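Local coordinates for protein sugar phosphate isomerase/epimerase (Parabacteroides distasonis, PDB 3OBE) that probably acts as an isomerase, perhaps on sugar phosphates, and is built as a xylose isomerase-like TIM barrel, at residues S94-P99 and M214-V219; E150-A155 and W166-H171; D52-G57 and L242-D247; R102-E107 and M131-L136. One frame throughout, in Å; residues are numbered along the deposited sequence.

How the contacts relate
All four contacts belong to one TIM barrel and reach its parallel sheet. Contacts 1 and 3 each span the barrel interior; their centres lie about 8 Å apart, and their strands are neighbours, 91-95 beside 52-55 and 213-218 beside 240-245. Contacts 2 and 4, centres about 7 Å apart, sit further out around adjacent strands 130-133 and 165-169, with helix 142-160 between these strands in sequence. Along the chain, contact 4 closes before contact 2 opens; contact 1 encloses both, and contact 3 encloses all three. His-169 of contact 2 packs against His-96 and His-244, tying the outer layer to a polar interior where a phosphate ion, probably from the crystallisation liquor, may mark a pocket.

Contact 1: S94-P99 and M214-V219; sequences SSHLTP and MFELDV. With EOH (ethanol), chain H.
His-96 and Glu-216 are joined by one hydrogen bond through the barrel interior. His-96 NE2 donates to Glu-216 OE1 over 2.8 Å, nearly straight at 172°. OE1 lies in the plane of the imidazole, at its edge, and receives the N-H on its syn lone pair, the side of its partner oxygen; the carboxylate itself is turned 55° from the ring. Glu-216 is stretched out, its CG anti to the backbone N (chi1 179°), and together with the imidazole it bridges the 10.5 Å between His-96 CA and Glu-216 CA.

The segments lie on strands 91-95 and 213-218, which are not neighbours in the parallel sheet of this TIM barrel, so side chains alone make the contact.

On the other side of the imidazole, His-96 ND1 donates to the oxygen of an ethanol, probably from the crystallisation liquor; at 2.5 Å this bond is unusually short and its length doubtful. A phosphate ion also lies close to this histidine.

Like charges come together where the carboxylate of Glu-54 approaches Glu-216 at its OE2.

In packing, the His-96 ring meets that of His-244 almost parallel, and Val-132 touches both His-96 and Glu-216.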
# COMPACT_ATOMS: atom_id res chain seq x y z
N SER A 94 7.69 0.53 -3.26
CA SER A 94 6.59 -0.36 -3.33
C SER A 94 5.81 -0.20 -4.64
O SER A 94 6.04 0.75 -5.38
CB SER A 94 5.70 -0.16 -2.10
OG SER A 94 4.67 -1.11 -2.01
N SER A 95 4.89 -1.11 -4.88
CA SER A 95 4.11 -1.14 -6.09
C SER A 95 2.83 -1.89 -5.82
O SER A 95 2.84 -2.93 -5.19
CB SER A 95 4.93 -1.84 -7.18
OG SER A 95 4.14 -2.04 -8.33
N HIS A 96 1.73 -1.30 -6.25
CA HIS A 96 0.42 -1.96 -6.20
C HIS A 96 0.12 -2.66 -7.53
O HIS A 96 0.17 -2.01 -8.62
CB HIS A 96 -0.67 -0.90 -5.99
CG HIS A 96 -0.95 -0.59 -4.56
ND1 HIS A 96 -2.11 0.01 -4.16
CD2 HIS A 96 -0.26 -0.86 -3.42
CE1 HIS A 96 -2.10 0.17 -2.85
NE2 HIS A 96 -1.02 -0.40 -2.37
N LEU A 97 -0.22 -3.95 -7.47
CA LEU A 97 -0.57 -4.70 -8.66
C LEU A 97 -1.52 -5.81 -8.31
O LEU A 97 -1.47 -6.42 -7.23
CB LEU A 97 0.68 -5.27 -9.37
CG LEU A 97 1.53 -6.33 -8.64
CD1 LEU A 97 2.62 -6.87 -9.61
CD2 LEU A 97 2.19 -5.80 -7.38
N THR A 98 -2.38 -6.11 -9.28
CA THR A 98 -3.42 -7.13 -9.14
C THR A 98 -3.42 -7.99 -10.41
O THR A 98 -3.41 -7.44 -11.51
CB THR A 98 -4.80 -6.45 -9.02
OG1 THR A 98 -4.81 -5.55 -7.89
CG2 THR A 98 -5.98 -7.47 -9.00
N PRO A 99 -3.42 -9.34 -10.28
CA PRO A 99 -3.54 -10.14 -11.48
C PRO A 99 -4.81 -9.85 -12.29
O PRO A 99 -5.83 -9.54 -11.73
CB PRO A 99 -3.59 -11.59 -10.94
CG PRO A 99 -2.96 -11.50 -9.55
CD PRO A 99 -3.40 -10.18 -9.08
N MSE A 214 2.80 -10.13 4.28
CA MSE A 214 2.51 -9.07 5.25
C MSE A 214 1.32 -8.25 4.74
O MSE A 214 0.74 -8.54 3.67
CB MSE A 214 3.76 -8.22 5.51
CG MSE A 214 4.38 -7.57 4.27
SE MSE A 214 3.51 -5.90 3.77
CE MSE A 214 4.68 -5.51 2.26
N PHE A 215 0.90 -7.27 5.55
CA PHE A 215 -0.29 -6.50 5.31
C PHE A 215 0.07 -5.02 5.32
O PHE A 215 0.86 -4.55 6.18
CB PHE A 215 -1.42 -6.86 6.30
CG PHE A 215 -1.98 -8.27 6.06
CD1 PHE A 215 -1.30 -9.38 6.54
CD2 PHE A 215 -3.08 -8.48 5.25
CE1 PHE A 215 -1.73 -10.64 6.25
CE2 PHE A 215 -3.53 -9.78 4.98
CZ PHE A 215 -2.85 -10.84 5.46
N GLU A 216 -0.52 -4.32 4.36
CA GLU A 216 -0.44 -2.85 4.27
C GLU A 216 -1.76 -2.36 4.80
O GLU A 216 -2.77 -2.34 4.09
CB GLU A 216 -0.18 -2.42 2.83
CG GLU A 216 -0.10 -0.89 2.57
CD GLU A 216 0.34 -0.60 1.19
OE1 GLU A 216 -0.45 -0.87 0.29
OE2 GLU A 216 1.43 0.01 1.01
N LEU A 217 -1.75 -1.98 6.06
CA LEU A 217 -2.98 -1.63 6.75
C LEU A 217 -3.43 -0.26 6.32
O LEU A 217 -2.73 0.72 6.52
CB LEU A 217 -2.82 -1.65 8.25
CG LEU A 217 -4.07 -1.28 9.04
CD1 LEU A 217 -5.28 -2.20 8.64
CD2 LEU A 217 -3.79 -1.26 10.50
N ASP A 218 -4.60 -0.23 5.71
CA ASP A 218 -5.26 1.07 5.39
C ASP A 218 -6.03 1.56 6.59
O ASP A 218 -7.09 1.04 6.92
CB ASP A 218 -6.14 1.05 4.17
CG ASP A 218 -6.30 2.46 3.62
OD1 ASP A 218 -6.90 3.27 4.39
OD2 ASP A 218 -5.78 2.76 2.51
N VAL A 219 -5.43 2.51 7.32
CA VAL A 219 -6.03 2.93 8.57
C VAL A 219 -7.36 3.63 8.33
O VAL A 219 -8.30 3.52 9.14
CB VAL A 219 -5.05 3.76 9.42
CG1 VAL A 219 -3.88 2.90 9.82
CG2 VAL A 219 -4.61 5.06 8.68
C1 EOH H . -3.37 1.76 -6.96
C2 EOH H . -4.20 1.66 -8.25
O EOH H . -3.63 0.66 -6.06

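Contact 2: E150-A155 and W166-H171; sequences EIFNRA and WGYHNH. With PO4 (phosphate ion), chain C.
Phe-152, Trp-166 and Tyr-168 form an aromatic cluster inside a beta-alpha-beta unit of the barrel, made of strand 130-133, helix 142-160 and strand 165-169. The helix supplies Phe-152 and Ala-155, the returning strand the other two rings.

Phe-152 touches both strand rings. The far corner of the indole, Trp-166 CH2, sits over one face of the phenyl ring, off-centre, with Phe-152 CG only 3.3 Å from it. The planes of these two six-membered rings are inclined by 41° and their centroids are 4.7 Å apart, so they overlap without stacking. At its outer end, Phe-152 CE2 touches Tyr-168 CD1 at 3.5 Å, again obliquely, with 32° between the planes. One turn further along the helix, Ala-155 CB makes a CH-pi contact over the face of the indole, 3.8 Å from the centroid of the Trp-166 five-membered ring.

Trp-166 and Tyr-168, being two apart on the strand, project on the same side, toward the helix. The Tyr-168 hydroxyl is hydrogen-bonded to Glu-174. Further along, His-171 NE2 donates from the ring edge to O2 of a phosphate ion at 2.7 Å; the ion probably comes from the crystallisation liquor, though it may mark a pocket.

The helix segment packs across the strand segment at 140° between their N-to-C directions. Trp-116 of helix 109-126 meets the indole edge-to-face, Phe-204 of helix 200-207 does the same to Tyr-168, and strand 165-169 lies in the sheet between 130-133 and 213-218.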
# COMPACT_ATOMS: atom_id res chain seq x y z
N GLU A 150 -4.09 -19.15 0.35
CA GLU A 150 -3.11 -20.08 -0.19
C GLU A 150 -2.40 -19.51 -1.41
O GLU A 150 -1.20 -19.68 -1.56
CB GLU A 150 -3.75 -21.40 -0.58
CG GLU A 150 -4.26 -22.15 0.62
CD GLU A 150 -4.97 -23.42 0.30
OE1 GLU A 150 -4.86 -23.93 -0.84
OE2 GLU A 150 -5.63 -23.93 1.27
N ILE A 151 -3.15 -18.82 -2.26
CA ILE A 151 -2.61 -18.13 -3.43
C ILE A 151 -1.68 -16.96 -3.01
O ILE A 151 -0.61 -16.79 -3.58
CB ILE A 151 -3.75 -17.60 -4.31
CG1 ILE A 151 -4.45 -18.81 -4.99
CG2 ILE A 151 -3.20 -16.60 -5.32
CD1 ILE A 151 -5.85 -18.55 -5.63
N PHE A 152 -2.09 -16.21 -2.02
CA PHE A 152 -1.24 -15.14 -1.43
C PHE A 152 0.07 -15.69 -0.86
O PHE A 152 1.11 -15.12 -1.11
CB PHE A 152 -2.00 -14.37 -0.35
CG PHE A 152 -3.12 -13.48 -0.86
CD1 PHE A 152 -3.36 -13.25 -2.20
CD2 PHE A 152 -3.91 -12.84 0.06
CE1 PHE A 152 -4.36 -12.37 -2.59
CE2 PHE A 152 -4.88 -11.96 -0.30
CZ PHE A 152 -5.11 -11.74 -1.63
N ASN A 153 0.02 -16.80 -0.12
CA ASN A 153 1.21 -17.50 0.35
C ASN A 153 2.17 -17.83 -0.79
O ASN A 153 3.35 -17.54 -0.72
CB ASN A 153 0.86 -18.74 1.13
CG ASN A 153 0.50 -18.46 2.56
OD1 ASN A 153 0.84 -17.45 3.13
ND2 ASN A 153 -0.21 -19.42 3.17
N ARG A 154 1.64 -18.40 -1.86
CA ARG A 154 2.44 -18.77 -3.00
C ARG A 154 3.05 -17.56 -3.64
O ARG A 154 4.18 -17.60 -4.05
CB ARG A 154 1.62 -19.59 -4.02
CG ARG A 154 1.27 -21.00 -3.51
CD ARG A 154 0.13 -21.59 -4.34
NE ARG A 154 0.58 -22.03 -5.65
CZ ARG A 154 0.59 -23.30 -6.08
NH1 ARG A 154 0.19 -24.29 -5.31
NH2 ARG A 154 0.98 -23.55 -7.31
N ALA A 155 2.30 -16.47 -3.74
CA ALA A 155 2.85 -15.22 -4.27
C ALA A 155 4.01 -14.73 -3.43
O ALA A 155 5.06 -14.31 -3.96
CB ALA A 155 1.77 -14.17 -4.34
N TRP A 166 5.98 -9.53 -0.17
CA TRP A 166 4.62 -9.49 -0.69
C TRP A 166 3.68 -9.05 0.41
O TRP A 166 3.75 -9.57 1.52
CB TRP A 166 4.21 -10.85 -1.24
CG TRP A 166 2.95 -10.81 -2.05
CD1 TRP A 166 2.89 -10.70 -3.41
CD2 TRP A 166 1.59 -10.85 -1.59
NE1 TRP A 166 1.58 -10.67 -3.82
CE2 TRP A 166 0.76 -10.80 -2.73
CE3 TRP A 166 0.99 -10.95 -0.33
CZ2 TRP A 166 -0.63 -10.78 -2.64
CZ3 TRP A 166 -0.36 -10.98 -0.26
CH2 TRP A 166 -1.17 -10.87 -1.38
N GLY A 167 2.73 -8.17 0.08
CA GLY A 167 1.73 -7.70 1.02
C GLY A 167 0.35 -7.52 0.40
O GLY A 167 0.22 -7.51 -0.82
N TYR A 168 -0.62 -7.32 1.28
CA TYR A 168 -2.03 -7.16 0.92
C TYR A 168 -2.58 -5.88 1.54
O TYR A 168 -2.44 -5.65 2.75
CB TYR A 168 -2.87 -8.35 1.38
CG TYR A 168 -4.30 -8.22 0.98
CD1 TYR A 168 -4.66 -8.43 -0.33
CD2 TYR A 168 -5.28 -7.75 1.88
CE1 TYR A 168 -5.93 -8.26 -0.73
CE2 TYR A 168 -6.55 -7.56 1.47
CZ TYR A 168 -6.89 -7.84 0.17
OH TYR A 168 -8.19 -7.71 -0.28
N HIS A 169 -3.20 -5.04 0.71
CA HIS A 169 -3.75 -3.74 1.10
C HIS A 169 -5.25 -3.82 1.12
O HIS A 169 -5.89 -4.14 0.10
CB HIS A 169 -3.28 -2.67 0.12
CG HIS A 169 -3.91 -1.34 0.33
ND1 HIS A 169 -4.47 -0.64 -0.71
CD2 HIS A 169 -4.04 -0.56 1.43
CE1 HIS A 169 -4.96 0.51 -0.25
NE2 HIS A 169 -4.72 0.58 1.05
N ASN A 170 -5.82 -3.57 2.29
CA ASN A 170 -7.23 -3.61 2.51
C ASN A 170 -7.94 -2.30 2.14
O ASN A 170 -7.33 -1.22 2.13
CB ASN A 170 -7.60 -3.87 4.00
CG ASN A 170 -7.10 -2.79 4.90
OD1 ASN A 170 -5.91 -2.72 5.19
ND2 ASN A 170 -7.99 -1.91 5.35
N HIS A 171 -9.26 -2.38 1.93
CA HIS A 171 -10.14 -1.21 2.00
C HIS A 171 -11.12 -1.52 3.13
O HIS A 171 -10.65 -1.88 4.20
CB HIS A 171 -10.76 -0.94 0.65
CG HIS A 171 -9.71 -0.59 -0.37
ND1 HIS A 171 -8.84 -1.53 -0.89
CD2 HIS A 171 -9.34 0.61 -0.88
CE1 HIS A 171 -8.00 -0.91 -1.71
NE2 HIS A 171 -8.26 0.38 -1.71
P PO4 C . -5.86 2.20 -3.81
O1 PO4 C . -5.96 3.41 -4.75
O2 PO4 C . -6.90 2.40 -2.76
O3 PO4 C . -4.43 2.34 -3.20
O4 PO4 C . -5.93 0.90 -4.53

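Contact 3: D52-G57 and L242-D247; sequences DLEIFG and LLHIKD. With EOH (ethanol), chain G.
Glu-54 and His-244 reach each other through the interior of the TIM barrel, from strands 52-55 and 240-245, which are separated in the sheet by strands 24-26 and 273-276. Along 242-247, Leu-242 points inward and packs on Met-214 and Glu-216 of the adjacent strand, while Leu-243 faces out onto Ile-262 of helix 259-269.

His-244 makes the contact. Its NE2 donates to Glu-54 OE1 in a short bond of 2.6 Å, at 163°, using the syn lone pair of the oxygen. OE1 lies in the imidazole plane, and the carboxylate is twisted 37° against the ring. The Glu-54 side chain is outstretched, each carbon trans to the one before and CG trans to the main-chain nitrogen, which carries its carboxylate well in from the strand. Gln-26 NE2 also binds Glu-54 OE1, and Ser-94 OG binds OE2, so both oxygens are held.

Lys-246, fully extended to CE, turns NZ aside at the last torsion (chi4 -48°): NZ donates to Asp-247 O at 2.9 Å, tilted out of the carbonyl plane, and also forms a salt bridge with Glu-279.

On 52-57, an ethanol, probably from the crystallisation liquor, makes a weak bond to Phe-56 O and places C1 over the centre of the Phe-56 ring, 3.9 Å above its plane.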
# COMPACT_ATOMS: atom_id res chain seq x y z
N ASP A 52 9.88 8.30 -0.65
CA ASP A 52 9.55 7.01 -1.16
C ASP A 52 8.25 7.07 -1.97
O ASP A 52 7.35 7.81 -1.61
CB ASP A 52 9.33 6.07 0.00
CG ASP A 52 10.62 5.60 0.60
OD1 ASP A 52 11.30 6.40 1.29
OD2 ASP A 52 10.98 4.42 0.33
N LEU A 53 8.20 6.29 -3.03
CA LEU A 53 6.99 6.13 -3.84
C LEU A 53 6.51 4.70 -3.83
O LEU A 53 7.30 3.76 -3.92
CB LEU A 53 7.27 6.55 -5.28
CG LEU A 53 7.76 7.99 -5.50
CD1 LEU A 53 7.95 8.29 -7.04
CD2 LEU A 53 6.86 9.05 -4.86
N GLU A 54 5.18 4.57 -3.81
CA GLU A 54 4.52 3.31 -4.13
C GLU A 54 3.75 3.55 -5.41
O GLU A 54 2.94 4.49 -5.51
CB GLU A 54 3.60 2.86 -2.98
CG GLU A 54 2.86 1.55 -3.25
CD GLU A 54 1.96 1.21 -2.10
OE1 GLU A 54 0.95 1.92 -1.97
OE2 GLU A 54 2.28 0.25 -1.33
N ILE A 55 4.10 2.79 -6.45
CA ILE A 55 3.54 3.04 -7.78
C ILE A 55 2.36 2.09 -8.07
O ILE A 55 1.85 1.41 -7.17
CB ILE A 55 4.66 3.01 -8.86
CG1 ILE A 55 5.30 1.64 -8.94
CG2 ILE A 55 5.69 4.17 -8.56
CD1 ILE A 55 6.14 1.45 -10.18
N PHE A 56 1.92 2.11 -9.32
CA PHE A 56 0.78 1.37 -9.79
C PHE A 56 0.97 1.18 -11.29
O PHE A 56 1.84 1.77 -11.89
CB PHE A 56 -0.52 2.12 -9.45
CG PHE A 56 -0.69 3.38 -10.23
CD1 PHE A 56 -0.10 4.55 -9.83
CD2 PHE A 56 -1.45 3.39 -11.41
CE1 PHE A 56 -0.27 5.74 -10.57
CE2 PHE A 56 -1.61 4.56 -12.15
CZ PHE A 56 -1.01 5.72 -11.73
N GLY A 57 0.10 0.38 -11.90
CA GLY A 57 -0.01 0.40 -13.36
C GLY A 57 0.69 -0.73 -14.08
O GLY A 57 0.77 -0.74 -15.30
N LEU A 242 3.45 -2.35 6.68
CA LEU A 242 3.25 -1.04 6.05
C LEU A 242 1.91 -0.48 6.49
O LEU A 242 0.95 -1.22 6.81
CB LEU A 242 3.27 -1.15 4.52
CG LEU A 242 4.50 -1.68 3.82
CD1 LEU A 242 4.20 -1.91 2.33
CD2 LEU A 242 5.69 -0.76 4.04
N LEU A 243 1.78 0.85 6.45
CA LEU A 243 0.49 1.48 6.49
C LEU A 243 0.25 2.23 5.20
O LEU A 243 1.21 2.75 4.58
CB LEU A 243 0.37 2.50 7.61
CG LEU A 243 0.68 2.02 9.05
CD1 LEU A 243 0.62 3.18 10.10
CD2 LEU A 243 -0.22 0.83 9.43
N HIS A 244 -1.03 2.37 4.86
CA HIS A 244 -1.48 3.50 4.07
C HIS A 244 -2.02 4.55 5.02
O HIS A 244 -2.84 4.24 5.91
CB HIS A 244 -2.54 3.13 3.06
CG HIS A 244 -1.98 2.96 1.69
ND1 HIS A 244 -2.68 3.27 0.54
CD2 HIS A 244 -0.79 2.46 1.28
CE1 HIS A 244 -1.94 3.00 -0.52
NE2 HIS A 244 -0.79 2.48 -0.11
N ILE A 245 -1.53 5.78 4.85
CA ILE A 245 -1.96 6.93 5.61
C ILE A 245 -2.87 7.74 4.70
O ILE A 245 -2.44 8.29 3.67
CB ILE A 245 -0.76 7.76 6.15
CG1 ILE A 245 0.03 6.93 7.18
CG2 ILE A 245 -1.21 9.13 6.72
CD1 ILE A 245 -0.78 6.62 8.50
N LYS A 246 -4.15 7.74 5.07
CA LYS A 246 -5.23 8.30 4.30
C LYS A 246 -6.22 8.95 5.27
O LYS A 246 -6.35 8.54 6.43
CB LYS A 246 -5.92 7.24 3.44
CG LYS A 246 -7.02 7.88 2.53
CD LYS A 246 -7.67 6.93 1.62
CE LYS A 246 -8.70 7.64 0.78
NZ LYS A 246 -9.64 8.52 1.55
N ASP A 247 -6.87 10.01 4.80
CA ASP A 247 -7.86 10.74 5.59
C ASP A 247 -8.98 11.10 4.61
O ASP A 247 -9.00 10.57 3.50
CB ASP A 247 -7.18 11.96 6.21
CG ASP A 247 -7.87 12.48 7.46
OD1 ASP A 247 -9.11 12.34 7.56
OD2 ASP A 247 -7.15 13.11 8.32
C1 EOH G . 2.20 4.22 -13.44
C2 EOH G . 2.04 5.63 -13.91
O EOH G . 3.32 4.02 -12.61

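Contact 4: R102-E107 and M131-L136; sequences REYTKE and MVQPSL
Gln-133 holds CG anti to the main-chain N (chi1 180°) and stays extended beyond, while Tyr-104 has CG anti to its carbonyl carbon; the two side chains are thereby sent at each other from opposite directions. They meet in a single hydrogen bond. Gln-133 NE2 donates to Tyr-104 OH at 2.9 Å, bent to 147° at the hydrogen, with the phenol oxygen tilted out of the amide plane. Amide and ring planes are turned 58° from each other.

The same nitrogen has a better-aligned partner within its own segment. Gln-133 NE2 donates to Ser-135 O at 3.0 Å, nearly straight, with the acceptor in the amide plane and the donor in the carbonyl plane. Two bonds thus grip NE2 and fix the rotation of the amide. Gln-133 OE1 lies to one side, 3.7 Å from Tyr-104 OH.

Tyr-104 is the centre of an inverse gamma turn, closed by a weak bond of 3.0 Å from Thr-105 N to Glu-103 O. Its side chain leaves this bend, in an otherwise irregular loop, pointing toward 131-136.

The loop links strand 91-95 to helix 109-126, and Gln-133 is the last residue of strand 130-133. The Tyr-104 ring meets Phe-112 of helix 109-126 and rests on Val-148 and Ile-151 of helix 142-160; Gln-133 packs among Trp-116, Phe-152 and Trp-166, where those two helices cover strands 130-133 and 165-169.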
# COMPACT_ATOMS: atom_id res chain seq x y z
N ARG A 102 -9.16 -13.32 -12.46
CA ARG A 102 -10.05 -13.05 -11.30
C ARG A 102 -10.58 -14.28 -10.55
O ARG A 102 -11.22 -14.16 -9.49
CB ARG A 102 -11.21 -12.19 -11.73
CG ARG A 102 -10.85 -10.80 -12.16
CD ARG A 102 -12.05 -10.19 -12.80
NE ARG A 102 -11.78 -8.84 -13.31
CZ ARG A 102 -12.26 -7.72 -12.79
NH1 ARG A 102 -13.05 -7.70 -11.70
NH2 ARG A 102 -11.91 -6.57 -13.34
N GLU A 103 -10.28 -15.46 -11.08
CA GLU A 103 -10.81 -16.72 -10.55
C GLU A 103 -9.87 -17.33 -9.53
O GLU A 103 -8.91 -18.03 -9.90
CB GLU A 103 -11.03 -17.70 -11.70
CG GLU A 103 -11.95 -17.18 -12.79
CD GLU A 103 -13.41 -17.11 -12.35
OE1 GLU A 103 -13.82 -17.94 -11.50
OE2 GLU A 103 -14.15 -16.24 -12.88
N TYR A 104 -10.10 -17.07 -8.25
CA TYR A 104 -9.23 -17.55 -7.21
C TYR A 104 -9.60 -18.98 -6.77
O TYR A 104 -10.31 -19.20 -5.78
CB TYR A 104 -9.18 -16.58 -6.03
CG TYR A 104 -8.39 -15.33 -6.36
CD1 TYR A 104 -8.93 -14.35 -7.18
CD2 TYR A 104 -7.16 -15.09 -5.78
CE1 TYR A 104 -8.19 -13.22 -7.49
CE2 TYR A 104 -6.43 -14.00 -6.08
CZ TYR A 104 -6.94 -13.06 -6.93
OH TYR A 104 -6.18 -11.95 -7.21
N THR A 105 -9.13 -19.94 -7.56
CA THR A 105 -9.42 -21.36 -7.35
C THR A 105 -8.14 -22.15 -7.20
O THR A 105 -7.07 -21.76 -7.65
CB THR A 105 -10.21 -21.94 -8.56
OG1 THR A 105 -9.37 -21.87 -9.73
CG2 THR A 105 -11.46 -21.19 -8.76
N LYS A 106 -8.24 -23.30 -6.54
CA LYS A 106 -7.07 -24.19 -6.40
C LYS A 106 -6.49 -24.55 -7.77
O LYS A 106 -5.27 -24.61 -7.96
CB LYS A 106 -7.46 -25.43 -5.62
CG LYS A 106 -7.71 -25.14 -4.17
CD LYS A 106 -8.06 -26.38 -3.38
CE LYS A 106 -8.65 -26.02 -2.00
N GLU A 107 -7.36 -24.78 -8.73
CA GLU A 107 -6.93 -25.18 -10.06
C GLU A 107 -6.06 -24.13 -10.75
O GLU A 107 -5.23 -24.49 -11.61
CB GLU A 107 -8.16 -25.49 -10.93
CG GLU A 107 -8.91 -26.76 -10.54
CD GLU A 107 -9.69 -26.68 -9.19
OE1 GLU A 107 -10.13 -25.56 -8.74
OE2 GLU A 107 -9.87 -27.81 -8.60
N MSE A 131 5.92 -5.59 -2.84
CA MSE A 131 4.89 -5.71 -3.93
C MSE A 131 3.59 -6.02 -3.24
O MSE A 131 3.53 -6.94 -2.43
CB MSE A 131 5.28 -6.82 -4.88
CG MSE A 131 6.45 -6.52 -5.78
SE MSE A 131 7.25 -8.15 -6.54
CE MSE A 131 5.73 -8.73 -7.62
N VAL A 132 2.54 -5.26 -3.53
CA VAL A 132 1.32 -5.31 -2.74
C VAL A 132 0.11 -5.44 -3.65
O VAL A 132 -0.02 -4.67 -4.62
CB VAL A 132 1.20 -4.04 -1.90
CG1 VAL A 132 -0.24 -3.89 -1.19
CG2 VAL A 132 2.32 -4.03 -0.88
N GLN A 133 -0.76 -6.40 -3.34
CA GLN A 133 -2.05 -6.52 -3.98
C GLN A 133 -3.08 -5.73 -3.21
O GLN A 133 -3.27 -6.01 -2.03
CB GLN A 133 -2.50 -7.97 -4.09
CG GLN A 133 -3.89 -8.11 -4.77
CD GLN A 133 -4.21 -9.49 -5.25
OE1 GLN A 133 -3.31 -10.25 -5.62
NE2 GLN A 133 -5.50 -9.84 -5.28
N PRO A 134 -3.80 -4.81 -3.89
CA PRO A 134 -4.76 -3.95 -3.16
C PRO A 134 -6.21 -4.26 -3.51
O PRO A 134 -7.10 -3.42 -3.31
CB PRO A 134 -4.38 -2.56 -3.67
CG PRO A 134 -4.10 -2.82 -5.13
CD PRO A 134 -3.36 -4.17 -5.15
N SER A 135 -6.45 -5.45 -4.01
CA SER A 135 -7.75 -5.81 -4.62
C SER A 135 -8.25 -7.10 -3.99
O SER A 135 -7.58 -8.13 -4.00
CB SER A 135 -7.55 -6.01 -6.11
OG SER A 135 -7.08 -4.82 -6.70
N LEU A 136 -9.44 -6.99 -3.41
CA LEU A 136 -10.12 -8.09 -2.72
C LEU A 136 -10.82 -9.02 -3.68
O LEU A 136 -11.69 -8.57 -4.43
CB LEU A 136 -11.19 -7.50 -1.76
CG LEU A 136 -11.98 -8.47 -0.85
CD1 LEU A 136 -11.11 -9.32 0.06
CD2 LEU A 136 -12.91 -7.62 0.02